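Local coordinates for protein endo-1,4-b-d-mannanase (PDB 1QNR) that probably hydrolyses internal beta-1,4-mannosidic bonds of mannans, as a fungal glycoside hydrolase family 5 endo-mannanase built on a TIM barrel, at residues Asn25-Ser30 with Met304-Gly309; Arg54-Asn59 with Ile107-Asn112; Asp39-His44 with Trp308-Ala313. One frame throughout, in Å; residues are numbered along the deposited sequence.

Contact 1 of 3, residues Asn25-Ser30 with Met304-Gly309; sequences NCYWCS and MFWQWG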
loop_
_atom_site.group_PDB
_atom_site.type_symbol
_atom_site.label_atom_id
_atom_site.label_comp_id
_atom_site.label_asym_id
_atom_site.label_seq_id
_atom_site.Cartn_x
_atom_site.Cartn_y
_atom_site.Cartn_z
ATOM N N ASN A 25 -4.796 4.824 4.587
ATOM C CA ASN A 25 -3.411 5.058 4.183
ATOM C C ASN A 25 -2.789 6.157 5.027
ATOM O O ASN A 25 -3.432 7.221 5.265
ATOM C CB ASN A 25 -3.328 5.551 2.686
ATOM C CG ASN A 25 -3.567 4.370 1.764
ATOM O OD1 ASN A 25 -2.657 3.615 1.347
ATOM N ND2 ASN A 25 -4.842 4.119 1.371
ATOM N N CYS A 26 -1.587 5.908 5.562
ATOM C CA CYS A 26 -0.809 6.902 6.330
ATOM C C CYS A 26 0.648 6.788 5.961
ATOM O O CYS A 26 1.513 6.280 6.705
ATOM C CB CYS A 26 -1.035 6.682 7.837
ATOM S SG CYS A 26 -0.198 8.042 8.818
ATOM N N TYR A 27 1.007 7.208 4.714
ATOM C CA TYR A 27 2.379 6.993 4.223
ATOM C C TYR A 27 3.387 7.616 5.171
ATOM O O TYR A 27 4.487 7.041 5.381
ATOM C CB TYR A 27 2.595 7.483 2.753
ATOM C CG TYR A 27 2.781 8.990 2.614
ATOM C CD1 TYR A 27 4.070 9.554 2.779
ATOM C CD2 TYR A 27 1.713 9.811 2.320
ATOM C CE1 TYR A 27 4.204 10.954 2.693
ATOM C CE2 TYR A 27 1.845 11.196 2.213
ATOM C CZ TYR A 27 3.113 11.721 2.392
ATOM O OH TYR A 27 3.281 13.128 2.281
ATOM N N TRP A 28 2.988 8.775 5.696
ATOM C CA TRP A 28 3.895 9.691 6.405
ATOM C C TRP A 28 4.122 9.258 7.851
ATOM O O TRP A 28 5.079 9.716 8.538
ATOM C CB TRP A 28 3.278 11.120 6.329
ATOM C CG TRP A 28 1.809 11.212 6.691
ATOM C CD1 TRP A 28 0.765 11.258 5.800
ATOM C CD2 TRP A 28 1.193 11.267 8.024
ATOM N NE1 TRP A 28 -0.464 11.297 6.509
ATOM C CE2 TRP A 28 -0.203 11.313 7.863
ATOM C CE3 TRP A 28 1.710 11.270 9.360
ATOM C CZ2 TRP A 28 -1.139 11.428 8.915
ATOM C CZ3 TRP A 28 0.768 11.324 10.417
ATOM C CH2 TRP A 28 -0.615 11.395 10.173
ATOM N N CYS A 29 3.333 8.277 8.324
ATOM C CA CYS A 29 3.527 7.780 9.686
ATOM C C CYS A 29 4.936 7.205 9.896
ATOM O O CYS A 29 5.614 7.327 10.940
ATOM C CB CYS A 29 2.446 6.637 9.902
ATOM S SG CYS A 29 0.732 7.228 10.411
ATOM N N SER A 30 5.480 6.589 8.793
ATOM C CA SER A 30 6.836 5.986 8.854
ATOM C C SER A 30 7.983 6.962 9.040
ATOM O O SER A 30 9.095 6.487 9.342
ATOM C CB SER A 30 7.155 5.308 7.441
ATOM O OG SER A 30 6.109 4.333 7.259
ATOM N N MET A 304 -9.500 0.830 1.966
ATOM C CA MET A 304 -8.623 1.804 2.691
ATOM C C MET A 304 -8.621 3.096 1.925
ATOM O O MET A 304 -8.028 3.227 0.822
ATOM C CB MET A 304 -7.169 1.236 2.765
ATOM C CG MET A 304 -7.190 -0.182 3.381
ATOM S SD MET A 304 -5.634 -1.103 3.368
ATOM C CE MET A 304 -4.754 -0.141 4.549
ATOM N N PHE A 305 -9.236 4.156 2.475
ATOM C CA PHE A 305 -9.240 5.450 1.793
ATOM C C PHE A 305 -7.848 6.091 1.792
ATOM O O PHE A 305 -7.015 5.855 2.698
ATOM C CB PHE A 305 -10.281 6.419 2.404
ATOM C CG PHE A 305 -10.065 6.812 3.867
ATOM C CD1 PHE A 305 -10.494 6.007 4.909
ATOM C CD2 PHE A 305 -9.331 7.963 4.171
ATOM C CE1 PHE A 305 -10.348 6.426 6.235
ATOM C CE2 PHE A 305 -9.159 8.350 5.534
ATOM C CZ PHE A 305 -9.624 7.556 6.551
ATOM N N TRP A 306 -7.598 6.929 0.748
ATOM C CA TRP A 306 -6.422 7.811 0.732
ATOM C C TRP A 306 -6.891 9.206 1.091
ATOM O O TRP A 306 -7.717 9.785 0.293
ATOM C CB TRP A 306 -5.738 7.785 -0.684
ATOM C CG TRP A 306 -4.504 8.671 -0.676
ATOM C CD1 TRP A 306 -4.453 10.031 -0.857
ATOM C CD2 TRP A 306 -3.132 8.251 -0.494
ATOM N NE1 TRP A 306 -3.151 10.481 -0.764
ATOM C CE2 TRP A 306 -2.298 9.393 -0.557
ATOM C CE3 TRP A 306 -2.534 6.987 -0.300
ATOM C CZ2 TRP A 306 -0.932 9.354 -0.391
ATOM C CZ3 TRP A 306 -1.122 6.926 -0.208
ATOM C CH2 TRP A 306 -0.316 8.088 -0.233
ATOM N N GLN A 307 -6.591 9.822 2.260
ATOM C CA GLN A 307 -5.632 9.299 3.240
ATOM C C GLN A 307 -5.944 9.938 4.606
ATOM O O GLN A 307 -6.675 10.947 4.707
ATOM C CB GLN A 307 -4.185 9.693 2.873
ATOM C CG GLN A 307 -3.917 11.240 2.824
ATOM C CD GLN A 307 -2.423 11.581 2.696
ATOM O OE1 GLN A 307 -1.508 10.925 3.172
ATOM N NE2 GLN A 307 -2.133 12.747 2.027
ATOM N N TRP A 308 -5.379 9.334 5.691
ATOM C CA TRP A 308 -5.518 9.933 7.021
ATOM C C TRP A 308 -4.792 11.264 7.168
ATOM O O TRP A 308 -3.658 11.388 6.679
ATOM C CB TRP A 308 -4.879 8.907 8.041
ATOM C CG TRP A 308 -5.226 9.156 9.506
ATOM C CD1 TRP A 308 -4.507 9.832 10.426
ATOM C CD2 TRP A 308 -6.489 8.794 10.103
ATOM N NE1 TRP A 308 -5.212 9.840 11.653
ATOM C CE2 TRP A 308 -6.468 9.246 11.443
ATOM C CE3 TRP A 308 -7.614 8.069 9.622
ATOM C CZ2 TRP A 308 -7.528 9.023 12.359
ATOM C CZ3 TRP A 308 -8.672 7.853 10.535
ATOM C CH2 TRP A 308 -8.616 8.350 11.889
ATOM N N GLY A 309 -5.440 12.223 7.849
ATOM C CA GLY A 309 -4.750 13.472 8.282
ATOM C C GLY A 309 -4.927 13.606 9.806
ATOM O O GLY A 309 -5.970 13.189 10.314
HETATM O O HOH W 1 -1.172 8.139 2.994
HETATM O O HOH W 2 0.845 14.318 1.539
#
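Asn25 grips the carbonyl of Phe305 twice. Its backbone N donates to Phe305 O at 3.1 Å, whereas Asn25 ND2 comes to Phe305 O from above the carbonyl plane, at the same 3.1 Å and with an almost straight bond (170° at the hydrogen). ND2 also donates to Glu275 O and OD1 accepts from Arg54, which fixes the rotation of the amide. Going the other way, Trp308 N donates to Asn25 O at 2.9 Å. This is one residue further along than regular parallel pairing would give.

The extra residue belongs to the seam where strand 21-25 meets strand 300-309 and the TIM barrel closes. Strand 300-309 is interrupted here, and the peptide between Trp306 and Gln307 is cis, as in related enzymes of clan GH-A. A water accepting from Tyr27 N and donating to Gln307 OE1 bridges the gap.

Among the aromatics, Trp28 NE1 donates in its ring plane to Trp308 O at 3.2 Å, while Cys26 SG, disulfide-bonded to Cys29, lies 3.3 Å above the centre of the Trp28 ring. Tyr27 and Trp306 meet rim to rim, their planes only 6° apart and Tyr27 CD2 3.7 Å from Trp306 CH2. With CG anti to the backbone N (chi1 -178°), Trp306 reaches across Asn25 at about a right angle, bringing CE3 to 3.4 Å from Asn25 CB.

Contact 2 of 3, residues Arg54-Asn59 with Ile107-Asn112; sequences RVWGFN and IIPFVN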
loop_
_atom_site.group_PDB
_atom_site.type_symbol
_atom_site.label_atom_id
_atom_site.label_comp_id
_atom_site.label_asym_id
_atom_site.label_seq_id
_atom_site.Cartn_x
_atom_site.Cartn_y
_atom_site.Cartn_z
ATOM N N ARG A 54 -1.775 1.489 5.974
ATOM C CA ARG A 54 -0.729 1.315 4.914
ATOM C C ARG A 54 0.316 2.406 5.111
ATOM O O ARG A 54 -0.030 3.619 5.130
ATOM C CB ARG A 54 -1.422 1.286 3.552
ATOM C CG ARG A 54 -0.396 1.024 2.398
ATOM C CD ARG A 54 -1.201 0.504 1.177
ATOM N NE ARG A 54 -0.372 0.429 -0.061
ATOM C CZ ARG A 54 -0.281 1.430 -0.970
ATOM N NH1 ARG A 54 -0.880 2.614 -0.751
ATOM N NH2 ARG A 54 0.381 1.168 -2.105
ATOM N N VAL A 55 1.598 2.027 5.291
ATOM C CA VAL A 55 2.716 3.024 5.599
ATOM C C VAL A 55 3.830 2.784 4.594
ATOM O O VAL A 55 4.020 1.623 4.137
ATOM C CB VAL A 55 3.190 2.859 7.073
ATOM C CG1 VAL A 55 2.006 3.055 8.046
ATOM C CG2 VAL A 55 3.888 1.517 7.352
ATOM N N TRP A 56 4.646 3.820 4.286
ATOM C CA TRP A 56 5.791 3.530 3.338
ATOM C C TRP A 56 6.886 2.723 4.033
ATOM O O TRP A 56 7.358 3.027 5.137
ATOM C CB TRP A 56 6.380 4.836 2.782
ATOM C CG TRP A 56 5.554 5.505 1.688
ATOM C CD1 TRP A 56 5.937 6.706 1.136
ATOM C CD2 TRP A 56 4.359 5.079 0.981
ATOM N NE1 TRP A 56 5.082 7.019 0.098
ATOM C CE2 TRP A 56 4.096 6.067 -0.000
ATOM C CE3 TRP A 56 3.481 3.962 1.110
ATOM C CZ2 TRP A 56 3.026 5.983 -0.920
ATOM C CZ3 TRP A 56 2.394 3.922 0.183
ATOM C CH2 TRP A 56 2.134 4.920 -0.829
ATOM N N GLY A 57 7.412 1.703 3.318
ATOM C CA GLY A 57 8.576 0.941 3.824
ATOM C C GLY A 57 9.871 1.315 3.137
ATOM O O GLY A 57 10.876 0.550 3.281
ATOM N N PHE A 58 9.919 2.490 2.503
ATOM C CA PHE A 58 11.051 2.994 1.764
ATOM C C PHE A 58 11.236 4.496 2.008
ATOM O O PHE A 58 10.300 5.216 2.357
ATOM C CB PHE A 58 10.836 2.793 0.200
ATOM C CG PHE A 58 9.509 3.369 -0.320
ATOM C CD1 PHE A 58 9.426 4.757 -0.645
ATOM C CD2 PHE A 58 8.378 2.584 -0.449
ATOM C CE1 PHE A 58 8.205 5.268 -1.081
ATOM C CE2 PHE A 58 7.153 3.093 -0.917
ATOM C CZ PHE A 58 7.076 4.452 -1.227
ATOM N N ASN A 59 12.520 4.907 1.798
ATOM C CA ASN A 59 12.858 6.351 1.758
ATOM C C ASN A 59 14.276 6.387 1.175
ATOM O O ASN A 59 15.320 6.244 1.845
ATOM C CB ASN A 59 12.764 6.979 3.192
ATOM C CG ASN A 59 12.876 8.493 3.140
ATOM O OD1 ASN A 59 13.603 9.040 2.308
ATOM N ND2 ASN A 59 12.191 9.245 4.028
ATOM N N ILE A 107 0.242 -2.667 6.140
ATOM C CA ILE A 107 0.658 -3.065 4.765
ATOM C C ILE A 107 1.907 -2.235 4.469
ATOM O O ILE A 107 1.844 -0.992 4.593
ATOM C CB ILE A 107 -0.459 -2.860 3.743
ATOM C CG1 ILE A 107 -1.613 -3.825 4.065
ATOM C CG2 ILE A 107 0.091 -3.079 2.286
ATOM C CD1 ILE A 107 -2.875 -3.682 3.161
ATOM N N ILE A 108 3.022 -2.874 4.034
ATOM C CA ILE A 108 4.287 -2.152 3.846
ATOM C C ILE A 108 4.934 -2.432 2.483
ATOM O O ILE A 108 5.468 -3.540 2.228
ATOM C CB ILE A 108 5.303 -2.558 4.978
ATOM C CG1 ILE A 108 4.714 -2.307 6.378
ATOM C CG2 ILE A 108 6.623 -1.762 4.795
ATOM C CD1 ILE A 108 5.649 -2.641 7.551
ATOM N N PRO A 109 4.870 -1.455 1.555
ATOM C CA PRO A 109 5.545 -1.584 0.246
ATOM C C PRO A 109 7.026 -1.229 0.336
ATOM O O PRO A 109 7.451 -0.348 1.101
ATOM C CB PRO A 109 4.776 -0.563 -0.687
ATOM C CG PRO A 109 4.328 0.487 0.328
ATOM C CD PRO A 109 3.962 -0.278 1.597
ATOM N N PHE A 110 7.862 -1.884 -0.537
ATOM C CA PHE A 110 9.317 -1.763 -0.503
ATOM C C PHE A 110 9.950 -0.718 -1.414
ATOM O O PHE A 110 11.119 -0.381 -1.145
ATOM C CB PHE A 110 9.992 -3.137 -0.824
ATOM C CG PHE A 110 9.558 -4.294 0.048
ATOM C CD1 PHE A 110 9.808 -4.268 1.431
ATOM C CD2 PHE A 110 8.941 -5.408 -0.522
ATOM C CE1 PHE A 110 9.447 -5.350 2.222
ATOM C CE2 PHE A 110 8.564 -6.487 0.302
ATOM C CZ PHE A 110 8.825 -6.474 1.669
ATOM N N VAL A 111 9.231 -0.242 -2.425
ATOM C CA VAL A 111 9.779 0.770 -3.373
ATOM C C VAL A 111 8.565 1.546 -3.929
ATOM O O VAL A 111 7.429 1.032 -3.986
ATOM C CB VAL A 111 10.591 0.102 -4.515
ATOM C CG1 VAL A 111 9.718 -0.767 -5.420
ATOM C CG2 VAL A 111 11.416 1.125 -5.322
ATOM N N ASN A 112 8.834 2.770 -4.395
ATOM C CA ASN A 112 7.782 3.573 -5.076
ATOM C C ASN A 112 7.990 3.505 -6.614
ATOM O O ASN A 112 9.146 3.649 -7.075
ATOM C CB ASN A 112 7.919 5.042 -4.653
ATOM C CG ASN A 112 6.596 5.815 -4.848
ATOM O OD1 ASN A 112 5.605 5.342 -5.408
ATOM N ND2 ASN A 112 6.548 7.036 -4.307
#
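Ile107 O is approached by two groups at the end of the neighbouring strand and just past it: Val55 N donates a hydrogen bond at 3.1 Å, and Arg54 CA adds a CH...O contact at 3.5 Å. The pairing is parallel, Arg54 opposite Ile107, and joins strands 52-54 and 105-109 of the TIM barrel.

Beyond it the sheet bonding fades. Pro109 has no N-H to offer Val55 O, which instead meets Pro109 CD at 3.2 Å, and the bond from Gly57 N to Pro109 O is weak.

Arg54 is extended as far as NE (chi1 -177°), the guanidinium then turned about a right angle, with Ile107 CG2 near its plane at the edge and Trp56 CZ3 over one face, toward the rim. It forms salt bridges with Glu165, Glu275 and Glu276. Trp56 NE1 donates to a bound glycerol, probably from the crystallisation liquor, consistent with a pocket at this end of the barrel.

Phe58 is sandwiched: Trp56 CB covers the centre of one ring face, and Asn112 N lies 3.8 Å above the centre of the opposite one. Pro109 O sits at the ring edge, and Phe58 CZ touches Asn112 CB at 3.6 Å.

Contact 3 of 3, residues Asp39-His44 with Trp308-Ala313; sequences DSTFSH and WGDTFA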
loop_
_atom_site.group_PDB
_atom_site.type_symbol
_atom_site.label_atom_id
_atom_site.label_comp_id
_atom_site.label_asym_id
_atom_site.label_seq_id
_atom_site.Cartn_x
_atom_site.Cartn_y
_atom_site.Cartn_z
ATOM N N ASP A 39 2.121 7.616 18.470
ATOM C CA ASP A 39 1.145 7.039 19.414
ATOM C C ASP A 39 -0.181 7.790 19.355
ATOM O O ASP A 39 -1.252 7.156 19.344
ATOM C CB ASP A 39 1.729 7.070 20.838
ATOM C CG ASP A 39 2.853 5.978 20.930
ATOM O OD1 ASP A 39 2.871 4.890 20.334
ATOM O OD2 ASP A 39 3.740 6.225 21.664
ATOM N N SER A 40 -0.172 9.155 19.207
ATOM C CA SER A 40 -1.487 9.810 19.156
ATOM C C SER A 40 -2.223 9.475 17.864
ATOM O O SER A 40 -3.441 9.257 17.870
ATOM C CB SER A 40 -1.378 11.335 19.383
ATOM O OG SER A 40 -0.522 11.970 18.446
ATOM N N THR A 41 -1.516 9.400 16.745
ATOM C CA THR A 41 -2.155 9.094 15.458
ATOM C C THR A 41 -2.737 7.666 15.475
ATOM O O THR A 41 -3.902 7.435 15.079
ATOM C CB THR A 41 -1.104 9.234 14.337
ATOM O OG1 THR A 41 -0.584 10.602 14.348
ATOM C CG2 THR A 41 -1.726 8.965 12.946
ATOM N N PHE A 42 -1.938 6.678 15.949
ATOM C CA PHE A 42 -2.463 5.296 16.007
ATOM C C PHE A 42 -3.549 5.155 17.057
ATOM O O PHE A 42 -4.497 4.326 16.847
ATOM C CB PHE A 42 -1.297 4.301 16.198
ATOM C CG PHE A 42 -0.556 3.965 14.936
ATOM C CD1 PHE A 42 -0.729 4.617 13.711
ATOM C CD2 PHE A 42 0.330 2.880 14.973
ATOM C CE1 PHE A 42 -0.050 4.203 12.532
ATOM C CE2 PHE A 42 1.004 2.487 13.838
ATOM C CZ PHE A 42 0.823 3.145 12.609
ATOM N N SER A 43 -3.519 5.925 18.148
ATOM C CA SER A 43 -4.660 5.888 19.092
ATOM C C SER A 43 -5.938 6.297 18.391
ATOM O O SER A 43 -7.020 5.688 18.486
ATOM C CB SER A 43 -4.348 6.785 20.341
ATOM O OG SER A 43 -5.492 6.749 21.252
ATOM N N HIS A 44 -5.923 7.359 17.560
ATOM C CA HIS A 44 -7.113 7.867 16.848
ATOM C C HIS A 44 -7.621 6.903 15.776
ATOM O O HIS A 44 -8.835 6.695 15.611
ATOM C CB HIS A 44 -6.741 9.215 16.187
ATOM C CG HIS A 44 -6.321 10.262 17.160
ATOM N ND1 HIS A 44 -5.615 11.362 16.717
ATOM C CD2 HIS A 44 -6.476 10.450 18.512
ATOM C CE1 HIS A 44 -5.303 12.168 17.735
ATOM N NE2 HIS A 44 -5.819 11.640 18.848
ATOM N N TRP A 308 -5.379 9.334 5.691
ATOM C CA TRP A 308 -5.518 9.933 7.021
ATOM C C TRP A 308 -4.792 11.264 7.168
ATOM O O TRP A 308 -3.658 11.388 6.679
ATOM C CB TRP A 308 -4.879 8.907 8.041
ATOM C CG TRP A 308 -5.226 9.156 9.506
ATOM C CD1 TRP A 308 -4.507 9.832 10.426
ATOM C CD2 TRP A 308 -6.489 8.794 10.103
ATOM N NE1 TRP A 308 -5.212 9.840 11.653
ATOM C CE2 TRP A 308 -6.468 9.246 11.443
ATOM C CE3 TRP A 308 -7.614 8.069 9.622
ATOM C CZ2 TRP A 308 -7.528 9.023 12.359
ATOM C CZ3 TRP A 308 -8.672 7.853 10.535
ATOM C CH2 TRP A 308 -8.616 8.350 11.889
ATOM N N GLY A 309 -5.440 12.223 7.849
ATOM C CA GLY A 309 -4.750 13.472 8.282
ATOM C C GLY A 309 -4.927 13.606 9.806
ATOM O O GLY A 309 -5.970 13.189 10.314
ATOM N N ASP A 310 -3.855 14.086 10.444
ATOM C CA ASP A 310 -3.992 14.246 11.916
ATOM C C ASP A 310 -3.114 15.409 12.377
ATOM O O ASP A 310 -2.407 16.067 11.573
ATOM C CB ASP A 310 -3.558 12.922 12.620
ATOM C CG ASP A 310 -4.420 12.636 13.850
ATOM O OD1 ASP A 310 -4.796 13.582 14.619
ATOM O OD2 ASP A 310 -4.699 11.417 14.087
ATOM N N THR A 311 -3.203 15.758 13.662
ATOM C CA THR A 311 -2.429 16.848 14.236
ATOM C C THR A 311 -1.819 16.425 15.557
ATOM O O THR A 311 -2.253 15.364 16.138
ATOM C CB THR A 311 -3.315 18.114 14.461
ATOM O OG1 THR A 311 -4.285 17.869 15.503
ATOM C CG2 THR A 311 -4.013 18.546 13.177
ATOM N N PHE A 312 -0.767 17.099 16.015
ATOM C CA PHE A 312 0.082 16.590 17.102
ATOM C C PHE A 312 0.026 17.486 18.346
ATOM O O PHE A 312 -0.484 18.613 18.329
ATOM C CB PHE A 312 1.515 16.499 16.547
ATOM C CG PHE A 312 1.607 15.720 15.246
ATOM C CD1 PHE A 312 0.997 14.434 15.125
ATOM C CD2 PHE A 312 2.294 16.238 14.166
ATOM C CE1 PHE A 312 1.066 13.755 13.894
ATOM C CE2 PHE A 312 2.380 15.503 12.975
ATOM C CZ PHE A 312 1.722 14.277 12.806
ATOM N N ALA A 313 0.568 16.969 19.480
ATOM C CA ALA A 313 0.512 17.721 20.742
ATOM C C ALA A 313 1.076 19.132 20.663
ATOM O O ALA A 313 0.618 20.012 21.459
ATOM C CB ALA A 313 1.234 16.935 21.863
HETATM O O HOH W 3 -1.955 12.519 16.185
HETATM O O HOH W 4 1.131 14.076 19.369
#
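Helix 35-47 passes the end of strand 300-309 with its backbone held off, Thr41 CA and Asp310 CA being 6.5 Å apart, so the contact is made by side chains and water. Asp310 is its polar centre. His44 ND1 donates to Asp310 OD2 at 2.8 Å, with the oxygen lying close to the imidazole plane and using its syn lone pair. Trp308 NE1 reaches the same Asp310 OD2 on the anti side, 2.9 Å away and 32° out of the carboxylate plane. The other oxygen is held from its own chain, Thr311 N donating to the anti lone pair of Asp310 OD1 at 2.9 Å.

The helix also shapes the setting of His44. With CG beside the backbone N (chi1 -61°), the ring folds back until Ser40 O stands 3.1 Å above the centre of the His44 ring. Tyr327 stacks on the imidazole too, and a protein-linked N-acetylglucosamine touches it.

Thr41 touches both Trp308 and Phe312. Its CG2 lies 3.8 Å from Trp308 NE1, while Thr41 OG1, hydrogen-bonded to Asp37 O, meets the edge of the Phe312 ring at CE1, 3.6 Å away. Further out, one water joins Ser40 OG, Thr41 OG1 and Thr311 O, and a second links Ser40 OG to Ala313 N.

This is a joint between the first helix and last strand of a TIM barrel. Three N-H groups fix both oxygens of a buried carboxylate, which is therefore probably ionised and would favour a positive charge on His44.

How the contacts relate
Along the chain the first segments come in the order 25-30, 39-44, 54-59, and contact 2 is nested inside the loops closed by contacts 1 and 3, both of which end on strand 300-309 and share Trp308 and Gly309. Contact 1 lies between its neighbours, about 11 Å from each, centre to centre; contacts 2 and 3 are about 19 Å apart and do not touch. Cys26 N to Arg54 O, probably a hydrogen bond, carries the barrel sheet from contact 1 into contact 2, while Trp28 and Cys29 pack on Thr41 in contact 3. Four consecutive barrel strands and the first helix are thus tied together from core to glycosylated surface.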